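Local coordinates for protein putative thiosugar synthase (Amycolatopsis orientalis, PDB 4N6F) that probably adds sulfur, supplied by a sulfur-carrier protein, to a phosphosugar in 2-thiosugar biosynthesis, being a TIM-barrel relative of thiazole synthase, at residues A165-P177 against G195-L209. Residues are numbered along the deposited sequence; the frame is centred on the assembly and turned at random.
Sequences ASPVASGRGIANP and GGIGSARHVAEAMEL. With F6R (fructose -6-phosphate), chain F.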
ATOM      1  N   ALA A 165      -6.601 -14.864   3.590  1.00 23.70           N
ATOM      2  CA  ALA A 165      -5.437 -14.183   4.137  1.00 24.46           C
ATOM      3  C   ALA A 165      -5.348 -14.363   5.654  1.00 25.88           C
ATOM      4  O   ALA A 165      -4.288 -14.657   6.186  1.00 27.22           O
ATOM      5  CB  ALA A 165      -5.501 -12.698   3.790  1.00 24.15           C
ATOM      6  N   SER A 166      -6.467 -14.152   6.339  1.00 27.97           N
ATOM      7  CA  SER A 166      -6.576 -14.384   7.780  1.00 28.76           C
ATOM      8  C   SER A 166      -8.067 -14.501   8.122  1.00 29.23           C
ATOM      9  O   SER A 166      -8.903 -14.417   7.221  1.00 28.80           O
ATOM     10  CB  SER A 166      -5.904 -13.257   8.560  1.00 28.97           C
ATOM     11  OG  SER A 166      -6.475 -12.010   8.243  1.00 30.52           O
ATOM     12  N   PRO A 167      -8.407 -14.727   9.405  1.00 29.81           N
ATOM     13  CA  PRO A 167      -9.812 -15.004   9.683  1.00 29.75           C
ATOM     14  C   PRO A 167     -10.751 -13.858   9.339  1.00 29.31           C
ATOM     15  O   PRO A 167     -10.380 -12.684   9.439  1.00 27.23           O
ATOM     16  CB  PRO A 167      -9.826 -15.293  11.195  1.00 30.55           C
ATOM     17  CG  PRO A 167      -8.449 -15.791  11.486  1.00 30.89           C
ATOM     18  CD  PRO A 167      -7.558 -14.978  10.588  1.00 30.82           C
ATOM     19  N   VAL A 168     -11.957 -14.231   8.927  1.00 29.68           N
ATOM     20  CA  VAL A 168     -12.978 -13.288   8.512  1.00 31.26           C
ATOM     21  C   VAL A 168     -13.299 -12.315   9.634  1.00 30.82           C
ATOM     22  O   VAL A 168     -13.477 -12.723  10.777  1.00 30.50           O
ATOM     23  CB  VAL A 168     -14.258 -14.025   8.073  1.00 32.11           C
ATOM     24  CG1 VAL A 168     -15.409 -13.056   7.838  1.00 32.83           C
ATOM     25  CG2 VAL A 168     -13.987 -14.806   6.803  1.00 33.57           C
ATOM     26  N   ALA A 169     -13.364 -11.030   9.285  1.00 29.97           N
ATOM     27  CA  ALA A 169     -13.722  -9.940  10.209  1.00 29.45           C
ATOM     28  C   ALA A 169     -12.642  -9.612  11.211  1.00 29.58           C
ATOM     29  O   ALA A 169     -12.856  -8.789  12.093  1.00 30.08           O
ATOM     30  CB  ALA A 169     -15.049 -10.211  10.929  1.00 28.93           C
ATOM     31  N   SER A 170     -11.458 -10.192  11.046  1.00 29.95           N
ATOM     32  CA  SER A 170     -10.421 -10.069  12.057  1.00 29.88           C
ATOM     33  C   SER A 170      -9.499  -8.881  11.855  1.00 30.70           C
ATOM     34  O   SER A 170      -8.803  -8.485  12.788  1.00 31.17           O
ATOM     35  CB  SER A 170      -9.590 -11.352  12.106  1.00 31.10           C
ATOM     36  OG  SER A 170      -8.680 -11.413  11.027  1.00 32.04           O
ATOM     37  N   GLY A 171      -9.444  -8.338  10.634  1.00 29.42           N
ATOM     38  CA  GLY A 171      -8.567  -7.204  10.337  1.00 28.71           C
ATOM     39  C   GLY A 171      -7.074  -7.462  10.512  1.00 29.69           C
ATOM     40  O   GLY A 171      -6.280  -6.516  10.596  1.00 31.02           O
ATOM     41  N   ARG A 172      -6.685  -8.737  10.552  1.00 31.29           N
ATOM     42  CA  ARG A 172      -5.297  -9.136  10.838  1.00 32.37           C
ATOM     43  C   ARG A 172      -4.382  -9.124   9.614  1.00 32.51           C
ATOM     44  O   ARG A 172      -3.172  -9.279   9.760  1.00 34.13           O
ATOM     45  CB  ARG A 172      -5.264 -10.530  11.479  1.00 34.89           C
ATOM     46  CG  ARG A 172      -5.752 -10.566  12.927  1.00 37.40           C
ATOM     47  CD  ARG A 172      -5.940 -11.998  13.431  1.00 40.35           C
ATOM     48  NE  ARG A 172      -6.398 -12.029  14.829  1.00 44.40           N
ATOM     49  CZ  ARG A 172      -5.753 -12.579  15.864  1.00 44.41           C
ATOM     50  NH1 ARG A 172      -4.585 -13.196  15.722  1.00 44.85           N
ATOM     51  NH2 ARG A 172      -6.291 -12.517  17.073  1.00 45.93           N
ATOM     52  N   GLY A 173      -4.943  -8.958   8.416  1.00 30.33           N
ATOM     53  CA  GLY A 173      -4.132  -8.857   7.207  1.00 29.73           C
ATOM     54  C   GLY A 173      -3.721 -10.228   6.701  1.00 29.11           C
ATOM     55  O   GLY A 173      -4.475 -11.189   6.807  1.00 29.37           O
ATOM     56  N   ILE A 174      -2.521 -10.319   6.158  1.00 29.50           N
ATOM     57  CA  ILE A 174      -2.065 -11.552   5.521  1.00 30.32           C
ATOM     58  C   ILE A 174      -1.204 -12.356   6.495  1.00 29.99           C
ATOM     59  O   ILE A 174      -0.075 -11.989   6.782  1.00 30.61           O
ATOM     60  CB  ILE A 174      -1.319 -11.248   4.211  1.00 29.78           C
ATOM     61  CG1 ILE A 174      -2.204 -10.361   3.315  1.00 30.08           C
ATOM     62  CG2 ILE A 174      -0.945 -12.542   3.499  1.00 29.38           C
ATOM     63  CD1 ILE A 174      -1.660 -10.123   1.917  1.00 30.04           C
ATOM     64  N   ALA A 175      -1.769 -13.450   6.996  1.00 31.12           N
ATOM     65  CA  ALA A 175      -1.127 -14.257   8.029  1.00 32.67           C
ATOM     66  C   ALA A 175       0.114 -14.957   7.500  1.00 33.95           C
ATOM     67  O   ALA A 175       1.140 -14.980   8.177  1.00 33.53           O
ATOM     68  CB  ALA A 175      -2.103 -15.283   8.590  1.00 32.06           C
ATOM     69  N   ASN A 176       0.022 -15.536   6.300  1.00 34.20           N
ATOM     70  CA  ASN A 176       1.151 -16.278   5.734  1.00 33.21           C
ATOM     71  C   ASN A 176       1.403 -15.910   4.264  1.00 31.73           C
ATOM     72  O   ASN A 176       0.978 -16.629   3.351  1.00 29.58           O
ATOM     73  CB  ASN A 176       0.942 -17.788   5.903  1.00 34.11           C
ATOM     74  CG  ASN A 176       2.214 -18.585   5.628  1.00 34.99           C
ATOM     75  OD1 ASN A 176       3.178 -18.076   5.047  1.00 34.03           O
ATOM     76  ND2 ASN A 176       2.225 -19.831   6.056  1.00 35.47           N
ATOM     77  N   PRO A 177       2.084 -14.774   4.038  1.00 30.23           N
ATOM     78  CA  PRO A 177       2.327 -14.285   2.684  1.00 30.29           C
ATOM     79  C   PRO A 177       3.115 -15.263   1.801  1.00 31.08           C
ATOM     80  O   PRO A 177       2.787 -15.413   0.619  1.00 28.18           O
ATOM     81  CB  PRO A 177       3.106 -12.969   2.895  1.00 30.92           C
ATOM     82  CG  PRO A 177       3.381 -12.851   4.365  1.00 30.41           C
ATOM     83  CD  PRO A 177       2.436 -13.776   5.068  1.00 30.39           C
ATOM     84  N   GLY A 195     -10.416 -12.191   3.188  1.00 25.56           N
ATOM     85  CA  GLY A 195     -10.559 -12.603   4.574  1.00 25.08           C
ATOM     86  C   GLY A 195      -9.561 -11.915   5.481  1.00 25.26           C
ATOM     87  O   GLY A 195      -8.347 -12.105   5.361  1.00 24.20           O
ATOM     88  N   GLY A 196     -10.077 -11.107   6.401  1.00 25.10           N
ATOM     89  CA  GLY A 196      -9.239 -10.482   7.414  1.00 25.79           C
ATOM     90  C   GLY A 196      -8.485  -9.250   6.942  1.00 25.71           C
ATOM     91  O   GLY A 196      -7.639  -8.737   7.665  1.00 24.55           O
ATOM     92  N   ILE A 197      -8.790  -8.773   5.735  1.00 26.11           N
ATOM     93  CA  ILE A 197      -8.224  -7.526   5.257  1.00 26.75           C
ATOM     94  C   ILE A 197      -8.764  -6.395   6.136  1.00 27.76           C
ATOM     95  O   ILE A 197      -9.973  -6.283   6.375  1.00 28.74           O
ATOM     96  CB  ILE A 197      -8.565  -7.234   3.781  1.00 26.63           C
ATOM     97  CG1 ILE A 197      -8.021  -8.332   2.859  1.00 27.57           C
ATOM     98  CG2 ILE A 197      -7.999  -5.879   3.367  1.00 26.90           C
ATOM     99  CD1 ILE A 197      -6.516  -8.475   2.879  1.00 27.71           C
ATOM    100  N   GLY A 198      -7.846  -5.558   6.583  1.00 27.61           N
ATOM    101  CA  GLY A 198      -8.103  -4.540   7.595  1.00 28.59           C
ATOM    102  C   GLY A 198      -7.946  -3.123   7.078  1.00 28.98           C
ATOM    103  O   GLY A 198      -8.692  -2.229   7.487  1.00 30.85           O
ATOM    104  N   SER A 199      -6.976  -2.904   6.192  1.00 28.53           N
ATOM    105  CA  SER A 199      -6.689  -1.563   5.676  1.00 28.46           C
ATOM    106  C   SER A 199      -5.980  -1.602   4.326  1.00 28.31           C
ATOM    107  O   SER A 199      -5.632  -2.675   3.820  1.00 27.55           O
ATOM    108  CB  SER A 199      -5.829  -0.792   6.677  1.00 28.84           C
ATOM    109  OG  SER A 199      -4.508  -1.310   6.722  1.00 29.18           O
ATOM    110  N   ALA A 200      -5.744  -0.417   3.771  1.00 28.04           N
ATOM    111  CA  ALA A 200      -5.143  -0.264   2.452  1.00 29.34           C
ATOM    112  C   ALA A 200      -3.772  -0.930   2.294  1.00 29.83           C
ATOM    113  O   ALA A 200      -3.447  -1.413   1.209  1.00 29.81           O
ATOM    114  CB  ALA A 200      -5.036   1.210   2.103  1.00 30.15           C
ATOM    115  N   ARG A 201      -2.966  -0.943   3.351  1.00 29.94           N
ATOM    116  CA  ARG A 201      -1.646  -1.559   3.273  1.00 30.71           C
ATOM    117  C   ARG A 201      -1.713  -3.066   3.031  1.00 28.59           C
ATOM    118  O   ARG A 201      -0.809  -3.616   2.430  1.00 26.88           O
ATOM    119  CB  ARG A 201      -0.812  -1.266   4.520  1.00 33.04           C
ATOM    120  CG  ARG A 201      -1.138  -2.118   5.727  1.00 36.79           C
ATOM    121  CD  ARG A 201      -0.106  -1.895   6.820  1.00 40.32           C
ATOM    122  NE  ARG A 201      -0.390  -2.695   8.005  1.00 43.87           N
ATOM    123  CZ  ARG A 201      -1.095  -2.283   9.059  1.00 49.51           C
ATOM    124  NH1 ARG A 201      -1.281  -3.110  10.085  1.00 51.27           N
ATOM    125  NH2 ARG A 201      -1.614  -1.057   9.105  1.00 51.64           N
ATOM    126  N   HIS A 202      -2.772  -3.718   3.511  1.00 27.55           N
ATOM    127  CA  HIS A 202      -2.975  -5.148   3.279  1.00 27.15           C
ATOM    128  C   HIS A 202      -3.301  -5.420   1.804  1.00 26.11           C
ATOM    129  O   HIS A 202      -2.866  -6.426   1.237  1.00 24.50           O
ATOM    130  CB  HIS A 202      -4.107  -5.694   4.152  1.00 28.23           C
ATOM    131  CG  HIS A 202      -3.849  -5.617   5.629  1.00 29.56           C
ATOM    132  ND1 HIS A 202      -2.585  -5.666   6.180  1.00 31.38           N
ATOM    133  CD2 HIS A 202      -4.705  -5.538   6.670  1.00 29.95           C
ATOM    134  CE1 HIS A 202      -2.678  -5.599   7.497  1.00 31.72           C
ATOM    135  NE2 HIS A 202      -3.955  -5.521   7.821  1.00 30.85           N
ATOM    136  N   VAL A 203      -4.074  -4.520   1.198  1.00 24.59           N
ATOM    137  CA  VAL A 203      -4.405  -4.617  -0.214  1.00 24.77           C
ATOM    138  C   VAL A 203      -3.133  -4.478  -1.043  1.00 24.91           C
ATOM    139  O   VAL A 203      -2.873  -5.310  -1.898  1.00 23.28           O
ATOM    140  CB  VAL A 203      -5.450  -3.565  -0.632  1.00 24.14           C
ATOM    141  CG1 VAL A 203      -5.600  -3.491  -2.145  1.00 24.52           C
ATOM    142  CG2 VAL A 203      -6.783  -3.879   0.009  1.00 24.77           C
ATOM    143  N   ALA A 204      -2.339  -3.438  -0.781  1.00 25.09           N
ATOM    144  CA  ALA A 204      -1.057  -3.268  -1.480  1.00 24.74           C
ATOM    145  C   ALA A 204      -0.191  -4.516  -1.341  1.00 26.24           C
ATOM    146  O   ALA A 204       0.413  -4.964  -2.316  1.00 25.79           O
ATOM    147  CB  ALA A 204      -0.303  -2.053  -0.962  1.00 24.85           C
ATOM    148  N   GLU A 205      -0.139  -5.072  -0.131  1.00 26.84           N
ATOM    149  CA  GLU A 205       0.616  -6.291   0.120  1.00 28.13           C
ATOM    150  C   GLU A 205       0.115  -7.467  -0.737  1.00 26.71           C
ATOM    151  O   GLU A 205       0.913  -8.170  -1.345  1.00 25.44           O
ATOM    152  CB  GLU A 205       0.580  -6.667   1.606  1.00 30.29           C
ATOM    153  CG  GLU A 205       1.478  -7.852   1.946  1.00 32.40           C
ATOM    154  CD  GLU A 205       1.470  -8.215   3.416  1.00 35.08           C
ATOM    155  OE1 GLU A 205       2.166  -9.190   3.779  1.00 38.11           O
ATOM    156  OE2 GLU A 205       0.772  -7.543   4.212  1.00 37.90           O
ATOM    157  N   ALA A 206      -1.197  -7.674  -0.786  1.00 25.28           N
ATOM    158  CA  ALA A 206      -1.758  -8.764  -1.579  1.00 24.79           C
ATOM    159  C   ALA A 206      -1.303  -8.685  -3.028  1.00 24.06           C
ATOM    160  O   ALA A 206      -0.904  -9.687  -3.599  1.00 24.52           O
ATOM    161  CB  ALA A 206      -3.271  -8.752  -1.525  1.00 25.34           C
ATOM    162  N   MET A 207      -1.346  -7.493  -3.607  1.00 23.31           N
ATOM    163  CA  MET A 207      -0.968  -7.315  -5.002  1.00 24.95           C
ATOM    164  C   MET A 207       0.518  -7.576  -5.226  1.00 25.60           C
ATOM    165  O   MET A 207       0.909  -8.105  -6.280  1.00 25.23           O
ATOM    166  CB  MET A 207      -1.324  -5.912  -5.484  1.00 25.31           C
ATOM    167  CG  MET A 207      -2.790  -5.547  -5.311  1.00 26.42           C
ATOM    168  SD  MET A 207      -3.933  -6.693  -6.094  1.00 26.57           S
ATOM    169  CE  MET A 207      -3.695  -6.266  -7.806  1.00 27.18           C
ATOM    170  N   GLU A 208       1.342  -7.238  -4.234  1.00 26.39           N
ATOM    171  CA  GLU A 208       2.784  -7.485  -4.326  1.00 28.28           C
ATOM    172  C   GLU A 208       3.139  -8.963  -4.204  1.00 27.56           C
ATOM    173  O   GLU A 208       4.244  -9.351  -4.535  1.00 29.79           O
ATOM    174  CB  GLU A 208       3.558  -6.642  -3.311  1.00 27.99           C
ATOM    175  CG  GLU A 208       3.484  -5.164  -3.650  1.00 29.09           C
ATOM    176  CD  GLU A 208       4.395  -4.282  -2.819  1.00 31.05           C
ATOM    177  OE1 GLU A 208       5.105  -4.781  -1.915  1.00 35.12           O
ATOM    178  OE2 GLU A 208       4.402  -3.069  -3.081  1.00 30.98           O
ATOM    179  N   LEU A 209       2.197  -9.784  -3.745  1.00 27.09           N
ATOM    180  CA  LEU A 209       2.356 -11.241  -3.778  1.00 26.48           C
ATOM    181  C   LEU A 209       1.960 -11.837  -5.144  1.00 25.24           C
ATOM    182  O   LEU A 209       2.138 -13.023  -5.363  1.00 24.76           O
ATOM    183  CB  LEU A 209       1.500 -11.901  -2.692  1.00 26.51           C
ATOM    184  CG  LEU A 209       1.777 -11.513  -1.240  1.00 26.92           C
ATOM    185  CD1 LEU A 209       0.819 -12.268  -0.343  1.00 27.18           C
ATOM    186  CD2 LEU A 209       3.217 -11.791  -0.846  1.00 27.63           C
TER
HETATM  187  C1  F6R F 304     -18.087 -14.182   0.650  1.00 34.09           C
HETATM  188  C2  F6R F 304     -18.177 -12.883   1.402  1.00 36.57           C
HETATM  189  C3  F6R F 304     -17.684 -12.733   2.820  1.00 35.05           C
HETATM  190  C4  F6R F 304     -16.157 -12.639   2.788  1.00 32.46           C
HETATM  191  C5  F6R F 304     -15.597 -12.095   4.105  1.00 30.85           C
HETATM  192  C6  F6R F 304     -14.218 -11.497   3.908  1.00 29.00           C
HETATM  193  O2  F6R F 304     -18.616 -11.879   0.838  1.00 41.14           O
HETATM  194  O3  F6R F 304     -18.092 -13.786   3.701  1.00 32.63           O
HETATM  195  O4  F6R F 304     -15.605 -13.944   2.554  1.00 32.15           O
HETATM  196  O5  F6R F 304     -16.444 -11.089   4.657  1.00 28.86           O
HETATM  197  O6  F6R F 304     -13.692 -11.161   5.186  1.00 28.59           O
HETATM  198  P   F6R F 304     -13.680  -9.676   5.767  1.00 27.31           P
HETATM  199  O1P F6R F 304     -15.105  -9.459   6.183  1.00 25.96           O
HETATM  200  O2P F6R F 304     -13.236  -8.767   4.654  1.00 29.47           O
HETATM  201  O3P F6R F 304     -12.651  -9.796   6.855  1.00 26.98           O
HETATM  202  O   HOH W   1     -11.274  -7.967   8.323  1.00 26.67           O
HETATM  203  O   HOH W   2      -0.609  -8.193   6.539  1.00 32.97           O
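Two backbone hydrogen bonds tie 165-177 to 195-209, from Ser-166 N to Gly-195 O (2.9 Å) and from Gly-173 N to Gly-196 O (2.8 Å). The pairing illustrates how the loops after two adjacent strands of a TIM barrel can each offer a main-chain N-H to one phosphate oxygen. Ala-169 N, in the type II turn from Pro-167 to Ser-170, and Gly-196 N both donate to F6R O3P, and a water joins that same oxygen to Gly-171 N and Ile-197 O. Val-168 lays CG1 against F6R O6.

Inside the 165-177 loop, the hydroxyl of Ser-166 is turned back over its own main chain (chi1 58°), where OG meets Gly-173 O on a lone pair at 2.6 Å and packs against Gly-196 CA. Ser-170 OG and Ser-170 N together grip Pro-167 O, bracing the turn. Gly-173 CA sits over the centre of the His-202 imidazole in a CH-pi contact, 3.4 Å from the centroid. His-202 NE2 is buried here without a polar partner.

Farther along, Ile-174 pushes CD1 between Glu-205 CG, Ala-206 CB and Leu-209 CD1. The extended Glu-205, with CG anti to its nitrogen (chi1 -174°), reaches Pro-177 CG through OE1, while OE2 receives a water bound to Ile-174 N. Leu-209 closes this end, its CD2 lying 3.9 Å from Pro-177 CB.

The contact thus joins the loop between strand 161-164 and helix 177-186 to the turn after strand 191-194 and to helix 200-208; Ile-180 touches Ile-174 and Leu-209, while helix 226-245 and strand 213-216 pack against Ile-197 and Val-203.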